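Local coordinates for oxidoreductase, iron/ascorbate family (Shewanella oneidensis, PDB 3ON7), which probably uses iron(II), 2-oxoglutarate and dioxygen to form ethene and to oxidise L-arginine, as in ethylene-forming enzymes, at residues 22-33 against 203-214. Residues are numbered along the deposited sequence; the frame is centred on the assembly and turned at random.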
# COMPACT_ATOMS: atom_id res chain seq x y z
N LEU B 22 -6.95 12.83 32.46
CA LEU B 22 -7.02 12.60 31.02
C LEU B 22 -7.90 13.63 30.36
O LEU B 22 -7.53 14.18 29.32
CB LEU B 22 -7.54 11.19 30.69
CG LEU B 22 -6.57 10.00 30.84
CD1 LEU B 22 -7.32 8.70 30.66
CD2 LEU B 22 -5.40 10.06 29.86
N ARG B 23 -9.06 13.89 30.95
CA ARG B 23 -9.97 14.92 30.44
C ARG B 23 -9.27 16.27 30.40
O ARG B 23 -9.40 17.00 29.42
CB ARG B 23 -11.23 15.03 31.32
CG ARG B 23 -12.30 15.97 30.75
CD ARG B 23 -13.25 16.49 31.83
NE ARG B 23 -12.56 17.40 32.75
CZ ARG B 23 -12.21 18.65 32.46
NH1 ARG B 23 -12.50 19.18 31.27
NH2 ARG B 23 -11.57 19.38 33.37
N GLU B 24 -8.56 16.62 31.46
CA GLU B 24 -7.95 17.94 31.56
C GLU B 24 -6.72 18.10 30.64
O GLU B 24 -6.58 19.13 29.99
CB GLU B 24 -7.59 18.27 33.02
CG GLU B 24 -7.02 19.67 33.25
CD GLU B 24 -7.95 20.78 32.76
OE1 GLU B 24 -9.10 20.86 33.26
OE2 GLU B 24 -7.54 21.57 31.87
N THR B 25 -5.85 17.08 30.59
CA THR B 25 -4.55 17.21 29.92
C THR B 25 -4.32 16.25 28.76
O THR B 25 -3.33 16.38 28.05
CB THR B 25 -3.37 16.95 30.89
OG1 THR B 25 -3.30 15.54 31.18
CG2 THR B 25 -3.52 17.74 32.17
N GLY B 26 -5.19 15.25 28.58
CA GLY B 26 -4.97 14.21 27.58
C GLY B 26 -4.07 13.07 28.04
O GLY B 26 -3.91 12.09 27.32
N PHE B 27 -3.52 13.19 29.25
CA PHE B 27 -2.54 12.25 29.80
C PHE B 27 -2.86 11.90 31.25
O PHE B 27 -3.46 12.70 31.98
CB PHE B 27 -1.13 12.85 29.76
CG PHE B 27 -0.40 12.60 28.48
CD1 PHE B 27 -0.81 13.20 27.29
CD2 PHE B 27 0.72 11.77 28.46
CE1 PHE B 27 -0.15 12.96 26.12
CE2 PHE B 27 1.39 11.53 27.29
CZ PHE B 27 0.97 12.13 26.12
N GLY B 28 -2.42 10.72 31.65
CA GLY B 28 -2.54 10.26 33.02
C GLY B 28 -1.30 9.48 33.38
O GLY B 28 -0.78 8.75 32.55
N VAL B 29 -0.82 9.64 34.60
CA VAL B 29 0.40 8.98 35.05
C VAL B 29 0.03 8.06 36.22
O VAL B 29 -0.55 8.51 37.18
CB VAL B 29 1.42 10.04 35.49
CG1 VAL B 29 2.69 9.38 35.99
CG2 VAL B 29 1.71 11.00 34.36
N LEU B 30 0.34 6.76 36.12
CA LEU B 30 0.03 5.82 37.19
C LEU B 30 1.29 5.24 37.81
O LEU B 30 2.15 4.72 37.09
CB LEU B 30 -0.83 4.66 36.67
CG LEU B 30 -2.30 4.93 36.40
CD1 LEU B 30 -2.93 3.68 35.80
CD2 LEU B 30 -3.02 5.37 37.64
N SER B 31 1.38 5.28 39.14
CA SER B 31 2.42 4.53 39.87
C SER B 31 1.85 3.28 40.53
O SER B 31 0.62 3.13 40.65
CB SER B 31 3.10 5.41 40.92
OG SER B 31 2.40 5.37 42.13
N ASN B 32 2.74 2.37 40.93
CA ASN B 32 2.36 1.14 41.62
C ASN B 32 1.25 0.38 40.91
O ASN B 32 0.28 -0.03 41.53
CB ASN B 32 1.92 1.48 43.04
CG ASN B 32 3.05 2.07 43.84
OD1 ASN B 32 3.21 3.28 43.90
ND2 ASN B 32 3.86 1.21 44.44
N HIS B 33 1.38 0.24 39.60
CA HIS B 33 0.42 -0.49 38.77
C HIS B 33 0.65 -2.00 38.88
O HIS B 33 1.67 -2.43 39.44
CB HIS B 33 0.52 -0.04 37.29
CG HIS B 33 1.90 -0.12 36.74
ND1 HIS B 33 2.43 -1.28 36.21
CD2 HIS B 33 2.89 0.81 36.66
CE1 HIS B 33 3.68 -1.07 35.83
NE2 HIS B 33 3.98 0.19 36.10
N VAL B 203 6.50 15.21 32.34
CA VAL B 203 5.83 14.01 32.80
C VAL B 203 6.77 13.32 33.78
O VAL B 203 7.91 13.03 33.42
CB VAL B 203 5.52 13.05 31.64
CG1 VAL B 203 4.69 11.89 32.15
CG2 VAL B 203 4.78 13.80 30.53
N PRO B 204 6.32 13.09 35.02
CA PRO B 204 7.15 12.35 35.99
C PRO B 204 7.43 10.96 35.46
O PRO B 204 6.50 10.21 35.20
CB PRO B 204 6.27 12.29 37.24
CG PRO B 204 5.27 13.40 37.07
CD PRO B 204 5.08 13.63 35.62
N SER B 205 8.70 10.64 35.27
CA SER B 205 9.10 9.46 34.52
C SER B 205 9.91 8.47 35.36
O SER B 205 10.73 7.74 34.83
CB SER B 205 9.90 9.90 33.30
OG SER B 205 9.12 10.74 32.46
N ASP B 206 9.64 8.42 36.67
CA ASP B 206 10.29 7.47 37.59
C ASP B 206 10.07 6.02 37.17
O ASP B 206 9.07 5.70 36.52
CB ASP B 206 9.75 7.65 39.00
CG ASP B 206 9.92 9.07 39.53
OD1 ASP B 206 9.05 9.93 39.23
OD2 ASP B 206 10.93 9.31 40.23
N PHE B 207 10.99 5.14 37.54
CA PHE B 207 10.81 3.70 37.36
C PHE B 207 9.49 3.35 38.02
O PHE B 207 9.16 3.92 39.04
CB PHE B 207 11.91 2.90 38.06
CG PHE B 207 13.25 2.98 37.40
CD1 PHE B 207 13.54 2.21 36.28
CD2 PHE B 207 14.25 3.81 37.92
CE1 PHE B 207 14.79 2.27 35.67
CE2 PHE B 207 15.51 3.88 37.32
CZ PHE B 207 15.78 3.11 36.19
N GLY B 208 8.75 2.42 37.44
CA GLY B 208 7.46 2.01 37.98
C GLY B 208 6.28 2.90 37.60
O GLY B 208 5.13 2.58 37.94
N ASN B 209 6.52 4.03 36.93
CA ASN B 209 5.40 4.82 36.41
C ASN B 209 4.96 4.27 35.07
O ASN B 209 5.75 3.70 34.32
CB ASN B 209 5.71 6.32 36.29
CG ASN B 209 5.64 7.03 37.62
OD1 ASN B 209 5.41 6.39 38.65
ND2 ASN B 209 5.83 8.35 37.61
N ILE B 210 3.68 4.46 34.79
CA ILE B 210 3.17 4.11 33.49
C ILE B 210 2.32 5.30 33.01
O ILE B 210 1.51 5.83 33.77
CB ILE B 210 2.44 2.76 33.57
CG1 ILE B 210 2.43 2.06 32.22
CG2 ILE B 210 1.04 2.93 34.09
CD1 ILE B 210 2.13 0.60 32.35
N ILE B 211 2.59 5.74 31.78
CA ILE B 211 2.00 6.96 31.22
C ILE B 211 0.97 6.55 30.20
O ILE B 211 1.23 5.69 29.35
CB ILE B 211 3.06 7.84 30.51
CG1 ILE B 211 4.34 7.89 31.33
CG2 ILE B 211 2.54 9.29 30.24
CD1 ILE B 211 4.14 8.13 32.81
N ILE B 212 -0.22 7.12 30.31
CA ILE B 212 -1.32 6.77 29.43
C ILE B 212 -1.87 8.02 28.80
O ILE B 212 -2.12 9.01 29.49
CB ILE B 212 -2.43 6.05 30.21
CG1 ILE B 212 -1.89 4.74 30.80
CG2 ILE B 212 -3.63 5.76 29.31
CD1 ILE B 212 -1.57 4.83 32.25
N ASN B 213 -2.07 7.98 27.48
CA ASN B 213 -2.61 9.13 26.79
C ASN B 213 -3.73 8.79 25.79
O ASN B 213 -3.77 7.70 25.22
CB ASN B 213 -1.49 9.94 26.16
CG ASN B 213 -0.88 9.28 24.93
OD1 ASN B 213 -0.02 8.39 25.03
ND2 ASN B 213 -1.28 9.76 23.76
N ILE B 214 -4.68 9.72 25.69
CA ILE B 214 -5.78 9.70 24.73
C ILE B 214 -5.19 9.87 23.34
O ILE B 214 -4.27 10.67 23.16
CB ILE B 214 -6.70 10.92 24.96
CG1 ILE B 214 -7.31 10.89 26.36
CG2 ILE B 214 -7.82 11.03 23.86
CD1 ILE B 214 -8.19 9.67 26.68
O HOH W 1 -3.20 12.60 24.81
O HOH W 2 5.57 2.59 41.33
O HOH W 3 4.62 0.48 39.50
O HOH W 4 6.45 0.88 35.08
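F27 and N213 face each other as a non-hydrogen-bonded pair of antiparallel strands 27-31 and 210-214, the side-chain amide of N213 lying beside the ring, the two planes 14° apart. CG of F27 lies anti to the carbonyl carbon (chi1 -88°), which brings ring atom CD2 3.6 Å from CG2 of I211 at the ring edge. V29, on the same face, sets CG1 3.7 Å from CD1 of I211 and CG2 against V203. On the opposite face of the sheet, CB of L30 lies 3.6 Å from CG2 of I210, whose CD1 makes a CH-pi contact over one face of the H33 imidazole. G28 and I212 exchange two backbone hydrogen bonds, as do L30 and I210; I214 N to G26 O (3.0 Å) adds a fifth. The rings of F27 and H231 meet edge-to-face. With an alanine at F27, a gap beside I211 would probably open, and N213 and H231 would lose their aromatic neighbour. N213 ND2 donates a hydrogen bond to OD2 of D176, whose carboxylate, with H174 and H231, faces one vacant point, consistent with the iron site of a 2-oxoglutarate oxygenase double-stranded beta-helix. Strand 27-31 lies between strands 6-8 and 210-214; V203, F27 and I211 meet strand 191-194, while L22, L30, I210 and I212 rest on helix 103-126.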